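PDB 4Z48: uncharacterized protein TP-0789 domain-containing protein from Desulfovibrio piger ATCC 29098, which is of unknown function but belongs to the LolA-like family, whose fold is consistent with binding lipid or another hydrophobic ligand in the cell envelope. Local coordinates for residues A[8-19]-A[128-137]; A[58-66]-A[77-85]. One frame throughout, in Å; residues are numbered along the deposited sequence.

How the contacts relate
Starting at the N terminus, helix 8-20 comes first and meets its partner more than a hundred residues later: contact 1 closes a long loop when 128-137, a short 3-10 turn running into strand 133-143, packs against it. Contact 2 falls within that loop and is far more local, a beta hairpin in which strand 60-69 turns back as strand 77-82. The first contact thus lays the N-terminal helix on a terminal strand of the antiparallel array, whereas the second builds two neighbouring strands of it. Their centres lie about 22 Å apart, yet they touch where Asp128 and Asp129 pack against Tyr83, Arg84 and Gly85.

Contact 1: A[8-19]-A[128-137]; sequences PVKAGYDLAVRM and DDVDEYDYLL
Helix 8-19 packs across strand 133-137, an outermost strand in the antiparallel array of this LolA-like fold, and the contact is tightest around Gly12, Ala16, Tyr135 and Leu137. The short-segment axes come within 5.4 Å at a crossing angle of 106°, an approach made possible by Gly12, whose carbonyl carbon sits 3.4 Å from Tyr135 CB. Leu137, with CG anti to its backbone N (chi1 179°), sends its two methyls along the helix, CD2 to Ala11 CB and CD1 to Leu15 CD2. One turn on from Gly12, the methyl of Ala16 rests over a face of the Tyr135 ring in a CH-pi contact, CB lying 3.7 Å from the ring centroid. The Tyr135 hydroxyl donates to Val130 O at 2.7 Å, in the carbonyl plane and on a lone pair; this ties the ring to the 3-10 turn and holds its hydroxyl end in place. Val130 divides its two methyls over one side of the helix: CG2 abuts the backbone O of Ala16, while CG1 meets CE1 of Tyr13 at 3.5 Å and also touches Val17 CG2.

Packing is looser toward solvent. There Pro8 and Leu136 lie side by side, Val9 adds CG2 against the same leucine methyl, CD1, and Asp131 OD1 sits at the edge of the Tyr13 ring, near its plane. At the other margin Asp128 keeps its carboxylate in a salt bridge with Arg177, and a water donates to both Ala16 O and Asp128 OD1, bridging helix and loop. Strand 146-155 continues the floor beneath Leu15 and Met19. A single direct hydrogen bond joins the two backbones: Leu137 N donates to Pro8 O at 2.9 Å, reaching it from the face opposite to that used by the helical donor Gly12 N.

Contact 2: A[58-66]-A[77-85]; sequences GKDEYSLIV and KYLVWSYRG
Six backbone hydrogen bonds zip strand 60-66 to strand 77-82 as an antiparallel beta hairpin, exchanged in both directions by the pairs Glu61-Ser82, Ser63-Val80 and Ile65-Tyr78. Beyond the last rung, Asp60 takes over the role of a backbone acceptor: its OD1 receives Arg84 N at 2.7 Å, nearly straight at 170°, on the anti side of the carboxylate and somewhat out of its plane. Arg84 reaches across the start of the first strand, its chain bent at chi2 and chi3, which brings NE into a weak bond with Lys59 O and NH2 into a salt bridge with Glu61 OE2 at 3.3 Å. The carboxylate and guanidinium planes are steeply inclined to each other, so this is not a flat, two-pronged pairing.

Farther out, the non-hydrogen-bonded pair Tyr62-Trp81 stacks its rings on one face of the sheet. The Tyr62 ring and the five-membered ring of Trp81 have centroids 3.9 Å apart and planes tilted by 16°, with Trp81 CB also over the tyrosine face. Phe54 stacks with Tyr62 as well, and Phe239 O accepts from Trp81 NE1. Leu64 and Leu79 lie on this same face, meeting loosely through their CD1 methyls, whereas Ile65 and Tyr78 pack CB to CB on the other. At the far end Val66 and Lys77 run side by side, with Val66 CG1 4.0 Å from Lys77 CG.

Contact 1: A[8-19]-A[128-137]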
loop_
_atom_site.group_PDB
_atom_site.type_symbol
_atom_site.label_atom_id
_atom_site.label_comp_id
_atom_site.label_asym_id
_atom_site.label_seq_id
_atom_site.Cartn_x
_atom_site.Cartn_y
_atom_site.Cartn_z
ATOM N N PRO A 8 -0.374 12.321 23.542
ATOM C CA PRO A 8 -0.834 11.301 22.579
ATOM C C PRO A 8 -0.443 11.580 21.120
ATOM O O PRO A 8 -0.466 10.660 20.293
ATOM C CB PRO A 8 -2.353 11.330 22.746
ATOM C CG PRO A 8 -2.661 12.712 23.203
ATOM C CD PRO A 8 -1.513 13.089 24.093
ATOM N N VAL A 9 -0.098 12.842 20.802
ATOM C CA VAL A 9 0.345 13.284 19.466
ATOM C C VAL A 9 1.793 12.791 19.256
ATOM O O VAL A 9 2.103 12.201 18.229
ATOM C CB VAL A 9 0.221 14.832 19.337
ATOM C CG1 VAL A 9 0.864 15.341 18.046
ATOM C CG2 VAL A 9 -1.235 15.276 19.419
ATOM N N LYS A 10 2.683 13.082 20.224
ATOM C CA LYS A 10 4.078 12.643 20.186
ATOM C C LYS A 10 4.135 11.097 20.271
ATOM O O LYS A 10 4.900 10.491 19.533
ATOM C CB LYS A 10 4.868 13.290 21.325
ATOM C CG LYS A 10 6.364 12.989 21.318
ATOM C CD LYS A 10 7.004 13.384 22.659
ATOM C CE LYS A 10 8.426 12.896 22.824
ATOM N NZ LYS A 10 8.489 11.437 23.110
ATOM N N ALA A 11 3.333 10.470 21.165
ATOM C CA ALA A 11 3.280 9.005 21.290
ATOM C C ALA A 11 2.806 8.350 19.968
ATOM O O ALA A 11 3.281 7.270 19.621
ATOM C CB ALA A 11 2.366 8.583 22.434
ATOM N N GLY A 12 1.876 8.999 19.271
ATOM C CA GLY A 12 1.360 8.504 17.999
ATOM C C GLY A 12 2.460 8.521 16.960
ATOM O O GLY A 12 2.678 7.522 16.268
ATOM N N TYR A 13 3.240 9.638 16.925
ATOM C CA TYR A 13 4.361 9.774 15.980
ATOM C C TYR A 13 5.451 8.731 16.293
ATOM O O TYR A 13 5.972 8.130 15.355
ATOM C CB TYR A 13 4.931 11.211 15.986
ATOM C CG TYR A 13 6.208 11.400 15.198
ATOM C CD1 TYR A 13 6.176 11.748 13.855
ATOM C CD2 TYR A 13 7.455 11.291 15.817
ATOM C CE1 TYR A 13 7.354 11.941 13.129
ATOM C CE2 TYR A 13 8.636 11.481 15.105
ATOM C CZ TYR A 13 8.581 11.808 13.762
ATOM O OH TYR A 13 9.752 11.998 13.071
ATOM N N ASP A 14 5.793 8.536 17.592
ATOM C CA ASP A 14 6.828 7.595 18.014
ATOM C C ASP A 14 6.478 6.146 17.583
ATOM O O ASP A 14 7.356 5.419 17.100
ATOM C CB ASP A 14 7.098 7.717 19.512
ATOM C CG ASP A 14 7.851 9.011 19.832
ATOM O OD1 ASP A 14 8.348 9.661 18.884
ATOM O OD2 ASP A 14 7.935 9.367 21.011
ATOM N N LEU A 15 5.191 5.765 17.692
ATOM C CA LEU A 15 4.698 4.468 17.236
ATOM C C LEU A 15 4.839 4.340 15.723
ATOM O O LEU A 15 5.376 3.328 15.254
ATOM C CB LEU A 15 3.236 4.231 17.651
ATOM C CG LEU A 15 2.598 2.932 17.155
ATOM C CD1 LEU A 15 3.289 1.714 17.758
ATOM C CD2 LEU A 15 1.133 2.918 17.441
ATOM N N ALA A 16 4.387 5.369 14.963
ATOM C CA ALA A 16 4.498 5.396 13.508
ATOM C C ALA A 16 5.959 5.163 13.065
ATOM O O ALA A 16 6.178 4.435 12.113
ATOM C CB ALA A 16 3.966 6.716 12.964
ATOM N N VAL A 17 6.938 5.727 13.799
ATOM C CA VAL A 17 8.378 5.600 13.541
ATOM C C VAL A 17 8.810 4.130 13.739
ATOM O O VAL A 17 9.502 3.590 12.876
ATOM C CB VAL A 17 9.221 6.576 14.421
ATOM C CG1 VAL A 17 10.708 6.218 14.427
ATOM C CG2 VAL A 17 9.021 8.028 13.987
ATOM N N ARG A 18 8.406 3.509 14.863
ATOM C CA ARG A 18 8.694 2.094 15.177
ATOM C C ARG A 18 8.131 1.175 14.090
ATOM O O ARG A 18 8.807 0.228 13.665
ATOM C CB ARG A 18 8.126 1.688 16.550
ATOM C CG ARG A 18 8.865 2.287 17.741
ATOM C CD ARG A 18 8.686 1.439 18.989
ATOM N NE ARG A 18 7.336 1.516 19.553
ATOM C CZ ARG A 18 6.642 0.472 20.010
ATOM N NH1 ARG A 18 7.162 -0.754 19.969
ATOM N NH2 ARG A 18 5.426 0.646 20.515
HETATM N N MSE A 19 6.900 1.466 13.621
HETATM C CA MSE A 19 6.243 0.725 12.553
HETATM C C MSE A 19 7.055 0.778 11.262
HETATM O O MSE A 19 7.105 -0.198 10.524
HETATM C CB MSE A 19 4.839 1.299 12.298
HETATM C CG MSE A 19 3.874 1.061 13.442
HETATM SE SE MSE A 19 2.178 1.972 13.094
HETATM C CE MSE A 19 1.497 0.978 11.516
ATOM N N ASP A 128 3.937 3.713 4.839
ATOM C CA ASP A 128 4.491 4.208 6.091
ATOM C C ASP A 128 5.423 5.437 5.920
ATOM O O ASP A 128 6.509 5.472 6.508
ATOM C CB ASP A 128 5.205 3.055 6.825
ATOM C CG ASP A 128 4.252 1.989 7.351
ATOM O OD1 ASP A 128 3.574 2.245 8.379
ATOM O OD2 ASP A 128 4.174 0.902 6.728
ATOM N N ASP A 129 4.968 6.462 5.168
ATOM C CA ASP A 129 5.698 7.725 4.981
ATOM C C ASP A 129 5.355 8.621 6.183
ATOM O O ASP A 129 4.461 9.465 6.101
ATOM C CB ASP A 129 5.324 8.366 3.633
ATOM C CG ASP A 129 6.398 9.265 3.043
ATOM O OD1 ASP A 129 6.879 10.168 3.761
ATOM O OD2 ASP A 129 6.722 9.094 1.845
ATOM N N VAL A 130 6.032 8.355 7.331
ATOM C CA VAL A 130 5.813 8.909 8.672
ATOM C C VAL A 130 5.599 10.446 8.676
ATOM O O VAL A 130 4.673 10.929 9.347
ATOM C CB VAL A 130 6.936 8.493 9.671
ATOM C CG1 VAL A 130 6.852 9.261 10.976
ATOM C CG2 VAL A 130 6.883 6.994 9.962
ATOM N N ASP A 131 6.422 11.195 7.930
ATOM C CA ASP A 131 6.344 12.657 7.978
ATOM C C ASP A 131 5.283 13.259 7.022
ATOM O O ASP A 131 5.201 14.484 6.887
ATOM C CB ASP A 131 7.734 13.274 7.750
ATOM C CG ASP A 131 8.724 12.984 8.879
ATOM O OD1 ASP A 131 8.365 13.192 10.065
ATOM O OD2 ASP A 131 9.863 12.575 8.577
ATOM N N GLU A 132 4.410 12.438 6.457
ATOM C CA GLU A 132 3.338 12.989 5.638
ATOM C C GLU A 132 2.064 13.188 6.486
ATOM O O GLU A 132 1.102 13.801 6.008
ATOM C CB GLU A 132 3.062 12.126 4.401
ATOM C CG GLU A 132 4.163 12.189 3.356
ATOM C CD GLU A 132 3.773 11.738 1.965
ATOM O OE1 GLU A 132 3.084 10.700 1.838
ATOM O OE2 GLU A 132 4.208 12.398 0.993
ATOM N N TYR A 133 2.104 12.767 7.773
ATOM C CA TYR A 133 0.936 12.783 8.658
ATOM C C TYR A 133 1.154 13.348 10.055
ATOM O O TYR A 133 2.254 13.359 10.570
ATOM C CB TYR A 133 0.436 11.318 8.854
ATOM C CG TYR A 133 0.225 10.546 7.573
ATOM C CD1 TYR A 133 1.261 9.814 6.996
ATOM C CD2 TYR A 133 -1.011 10.540 6.937
ATOM C CE1 TYR A 133 1.073 9.102 5.807
ATOM C CE2 TYR A 133 -1.215 9.827 5.756
ATOM C CZ TYR A 133 -0.162 9.131 5.180
ATOM O OH TYR A 133 -0.351 8.436 4.007
ATOM N N ASP A 134 0.051 13.728 10.690
ATOM C CA ASP A 134 -0.095 14.070 12.102
ATOM C C ASP A 134 -0.734 12.864 12.769
ATOM O O ASP A 134 -1.658 12.283 12.207
ATOM C CB ASP A 134 -0.967 15.317 12.264
ATOM C CG ASP A 134 -0.298 16.563 11.733
ATOM O OD1 ASP A 134 0.853 16.831 12.132
ATOM O OD2 ASP A 134 -0.901 17.236 10.882
ATOM N N TYR A 135 -0.267 12.490 13.943
ATOM C CA TYR A 135 -0.764 11.296 14.622
ATOM C C TYR A 135 -1.507 11.582 15.889
ATOM O O TYR A 135 -1.301 12.608 16.519
ATOM C CB TYR A 135 0.407 10.343 14.920
ATOM C CG TYR A 135 1.137 9.932 13.660
ATOM C CD1 TYR A 135 0.650 8.910 12.857
ATOM C CD2 TYR A 135 2.252 10.639 13.217
ATOM C CE1 TYR A 135 1.270 8.579 11.656
ATOM C CE2 TYR A 135 2.891 10.307 12.028
ATOM C CZ TYR A 135 2.396 9.272 11.250
ATOM O OH TYR A 135 2.978 8.938 10.054
ATOM N N LEU A 136 -2.324 10.617 16.303
ATOM C CA LEU A 136 -2.977 10.642 17.603
ATOM C C LEU A 136 -3.154 9.185 18.131
ATOM O O LEU A 136 -3.938 8.400 17.590
ATOM C CB LEU A 136 -4.297 11.415 17.523
ATOM C CG LEU A 136 -5.102 11.671 18.791
ATOM C CD1 LEU A 136 -4.344 12.565 19.781
ATOM C CD2 LEU A 136 -6.446 12.303 18.422
ATOM N N LEU A 137 -2.361 8.815 19.143
ATOM C CA LEU A 137 -2.489 7.510 19.777
ATOM C C LEU A 137 -3.753 7.555 20.680
ATOM O O LEU A 137 -3.772 8.287 21.662
ATOM C CB LEU A 137 -1.215 7.130 20.577
ATOM C CG LEU A 137 -1.268 5.791 21.306
ATOM C CD1 LEU A 137 -1.406 4.637 20.321
ATOM C CD2 LEU A 137 -0.039 5.582 22.176
HETATM O O HOH W 1 4.443 4.339 9.912
#

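Contact 2: A[58-66]-A[77-85]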
loop_
_atom_site.group_PDB
_atom_site.type_symbol
_atom_site.label_atom_id
_atom_site.label_comp_id
_atom_site.label_asym_id
_atom_site.label_seq_id
_atom_site.Cartn_x
_atom_site.Cartn_y
_atom_site.Cartn_z
ATOM N N GLY A 58 18.807 5.528 1.315
ATOM C CA GLY A 58 18.051 4.342 0.920
ATOM C C GLY A 58 16.630 4.364 1.456
ATOM O O GLY A 58 16.084 3.313 1.789
ATOM N N LYS A 59 16.039 5.578 1.596
ATOM C CA LYS A 59 14.698 5.773 2.160
ATOM C C LYS A 59 13.620 5.881 1.061
ATOM O O LYS A 59 12.425 5.699 1.343
ATOM C CB LYS A 59 14.668 6.990 3.094
ATOM C CG LYS A 59 15.543 6.828 4.351
ATOM C CD LYS A 59 15.008 5.791 5.347
ATOM C CE LYS A 59 15.986 5.487 6.464
ATOM N NZ LYS A 59 17.146 4.674 5.996
ATOM N N ASP A 60 14.041 6.081 -0.182
ATOM C CA ASP A 60 13.086 6.069 -1.310
ATOM C C ASP A 60 12.834 4.619 -1.707
ATOM O O ASP A 60 13.725 3.774 -1.536
ATOM C CB ASP A 60 13.588 6.890 -2.499
ATOM C CG ASP A 60 13.834 8.346 -2.170
ATOM O OD1 ASP A 60 13.252 8.839 -1.176
ATOM O OD2 ASP A 60 14.594 8.988 -2.899
ATOM N N GLU A 61 11.617 4.321 -2.172
ATOM C CA GLU A 61 11.247 2.954 -2.548
ATOM C C GLU A 61 10.754 2.915 -3.992
ATOM O O GLU A 61 9.799 3.639 -4.324
ATOM C CB GLU A 61 10.148 2.400 -1.602
ATOM C CG GLU A 61 10.533 2.387 -0.122
ATOM C CD GLU A 61 9.503 1.907 0.889
ATOM O OE1 GLU A 61 8.500 1.268 0.489
ATOM O OE2 GLU A 61 9.720 2.146 2.098
ATOM N N TYR A 62 11.408 2.109 -4.857
ATOM C CA TYR A 62 10.928 1.958 -6.245
ATOM C C TYR A 62 10.246 0.614 -6.360
ATOM O O TYR A 62 10.743 -0.374 -5.810
ATOM C CB TYR A 62 12.028 2.126 -7.324
ATOM C CG TYR A 62 12.590 3.531 -7.485
ATOM C CD1 TYR A 62 12.250 4.550 -6.592
ATOM C CD2 TYR A 62 13.518 3.823 -8.481
ATOM C CE1 TYR A 62 12.802 5.823 -6.700
ATOM C CE2 TYR A 62 14.089 5.093 -8.591
ATOM C CZ TYR A 62 13.724 6.092 -7.696
ATOM O OH TYR A 62 14.239 7.367 -7.803
ATOM N N SER A 63 9.113 0.574 -7.090
ATOM C CA SER A 63 8.350 -0.651 -7.299
ATOM C C SER A 63 7.971 -0.849 -8.771
ATOM O O SER A 63 7.715 0.131 -9.462
ATOM C CB SER A 63 7.066 -0.646 -6.467
ATOM O OG SER A 63 7.304 -0.792 -5.080
ATOM N N LEU A 64 7.947 -2.112 -9.226
ATOM C CA LEU A 64 7.480 -2.528 -10.551
ATOM C C LEU A 64 6.438 -3.626 -10.334
ATOM O O LEU A 64 6.748 -4.671 -9.736
ATOM C CB LEU A 64 8.625 -2.986 -11.512
ATOM C CG LEU A 64 8.195 -3.368 -12.940
ATOM C CD1 LEU A 64 7.936 -2.108 -13.810
ATOM C CD2 LEU A 64 9.229 -4.292 -13.603
ATOM N N ILE A 65 5.203 -3.381 -10.812
ATOM C CA ILE A 65 4.096 -4.337 -10.714
ATOM C C ILE A 65 3.823 -4.845 -12.116
ATOM O O ILE A 65 3.526 -4.039 -12.987
ATOM C CB ILE A 65 2.836 -3.742 -10.026
ATOM C CG1 ILE A 65 3.181 -3.237 -8.595
ATOM C CG2 ILE A 65 1.696 -4.790 -9.994
ATOM C CD1 ILE A 65 2.130 -2.390 -8.018
ATOM N N VAL A 66 3.972 -6.166 -12.342
ATOM C CA VAL A 66 3.776 -6.770 -13.663
ATOM C C VAL A 66 2.602 -7.759 -13.612
ATOM O O VAL A 66 2.694 -8.771 -12.905
ATOM C CB VAL A 66 5.055 -7.479 -14.185
ATOM C CG1 VAL A 66 4.837 -7.972 -15.616
ATOM C CG2 VAL A 66 6.276 -6.567 -14.131
ATOM N N LYS A 77 1.888 -3.037 -16.734
ATOM C CA LYS A 77 2.984 -2.764 -15.829
ATOM C C LYS A 77 2.816 -1.389 -15.182
ATOM O O LYS A 77 2.498 -0.418 -15.866
ATOM C CB LYS A 77 4.340 -2.827 -16.540
ATOM C CG LYS A 77 4.753 -4.199 -17.069
ATOM C CD LYS A 77 5.983 -4.030 -17.930
ATOM C CE LYS A 77 6.665 -5.330 -18.238
ATOM N NZ LYS A 77 8.024 -5.111 -18.797
ATOM N N TYR A 78 3.035 -1.326 -13.873
ATOM C CA TYR A 78 3.064 -0.084 -13.091
ATOM C C TYR A 78 4.454 0.146 -12.571
ATOM O O TYR A 78 5.024 -0.754 -11.961
ATOM C CB TYR A 78 2.089 -0.107 -11.918
ATOM C CG TYR A 78 0.653 0.027 -12.326
ATOM C CD1 TYR A 78 -0.052 -1.064 -12.842
ATOM C CD2 TYR A 78 -0.035 1.228 -12.144
ATOM C CE1 TYR A 78 -1.393 -0.952 -13.198
ATOM C CE2 TYR A 78 -1.375 1.349 -12.497
ATOM C CZ TYR A 78 -2.058 0.249 -12.989
ATOM O OH TYR A 78 -3.384 0.366 -13.326
ATOM N N LEU A 79 5.013 1.345 -12.826
ATOM C CA LEU A 79 6.322 1.747 -12.318
ATOM C C LEU A 79 6.085 2.837 -11.256
ATOM O O LEU A 79 5.413 3.817 -11.541
ATOM C CB LEU A 79 7.253 2.234 -13.445
ATOM C CG LEU A 79 8.670 2.706 -13.040
ATOM C CD1 LEU A 79 9.431 1.640 -12.269
ATOM C CD2 LEU A 79 9.473 3.094 -14.265
ATOM N N VAL A 80 6.554 2.626 -10.018
ATOM C CA VAL A 80 6.331 3.604 -8.956
ATOM C C VAL A 80 7.673 4.036 -8.387
ATOM O O VAL A 80 8.490 3.181 -8.043
ATOM C CB VAL A 80 5.402 3.082 -7.817
ATOM C CG1 VAL A 80 5.088 4.195 -6.814
ATOM C CG2 VAL A 80 4.127 2.416 -8.350
ATOM N N TRP A 81 7.908 5.352 -8.345
ATOM C CA TRP A 81 9.073 5.992 -7.725
ATOM C C TRP A 81 8.536 6.786 -6.543
ATOM O O TRP A 81 7.969 7.874 -6.716
ATOM C CB TRP A 81 9.829 6.880 -8.716
ATOM C CG TRP A 81 10.517 6.174 -9.840
ATOM C CD1 TRP A 81 10.584 4.828 -10.067
ATOM C CD2 TRP A 81 11.211 6.802 -10.930
ATOM N NE1 TRP A 81 11.288 4.579 -11.223
ATOM C CE2 TRP A 81 11.690 5.772 -11.769
ATOM C CE3 TRP A 81 11.509 8.144 -11.253
ATOM C CZ2 TRP A 81 12.433 6.032 -12.921
ATOM C CZ3 TRP A 81 12.239 8.407 -12.401
ATOM C CH2 TRP A 81 12.693 7.358 -13.223
ATOM N N SER A 82 8.594 6.166 -5.366
ATOM C CA SER A 82 8.050 6.686 -4.118
ATOM C C SER A 82 9.187 7.293 -3.300
ATOM O O SER A 82 10.194 6.634 -3.052
ATOM C CB SER A 82 7.300 5.581 -3.371
ATOM O OG SER A 82 6.530 6.059 -2.283
ATOM N N TYR A 83 9.071 8.593 -2.983
ATOM C CA TYR A 83 10.127 9.355 -2.305
ATOM C C TYR A 83 9.848 9.666 -0.837
ATOM O O TYR A 83 8.729 10.021 -0.459
ATOM C CB TYR A 83 10.360 10.692 -3.027
ATOM C CG TYR A 83 10.570 10.565 -4.519
ATOM C CD1 TYR A 83 11.757 10.042 -5.036
ATOM C CD2 TYR A 83 9.570 10.928 -5.414
ATOM C CE1 TYR A 83 11.937 9.878 -6.404
ATOM C CE2 TYR A 83 9.729 10.747 -6.788
ATOM C CZ TYR A 83 10.922 10.244 -7.279
ATOM O OH TYR A 83 11.103 10.133 -8.629
ATOM N N ARG A 84 10.879 9.539 -0.012
ATOM C CA ARG A 84 10.782 9.892 1.399
ATOM C C ARG A 84 10.756 11.409 1.489
ATOM O O ARG A 84 11.615 12.079 0.895
ATOM C CB ARG A 84 11.952 9.296 2.205
ATOM C CG ARG A 84 11.686 9.190 3.713
ATOM C CD ARG A 84 10.589 8.190 4.067
ATOM N NE ARG A 84 11.013 6.798 3.913
ATOM C CZ ARG A 84 10.326 5.754 4.372
ATOM N NH1 ARG A 84 9.185 5.935 5.024
ATOM N NH2 ARG A 84 10.781 4.520 4.187
ATOM N N GLY A 85 9.725 11.934 2.143
ATOM C CA GLY A 85 9.574 13.375 2.330
ATOM C C GLY A 85 8.527 14.001 1.437
ATOM O O GLY A 85 8.038 13.365 0.496
#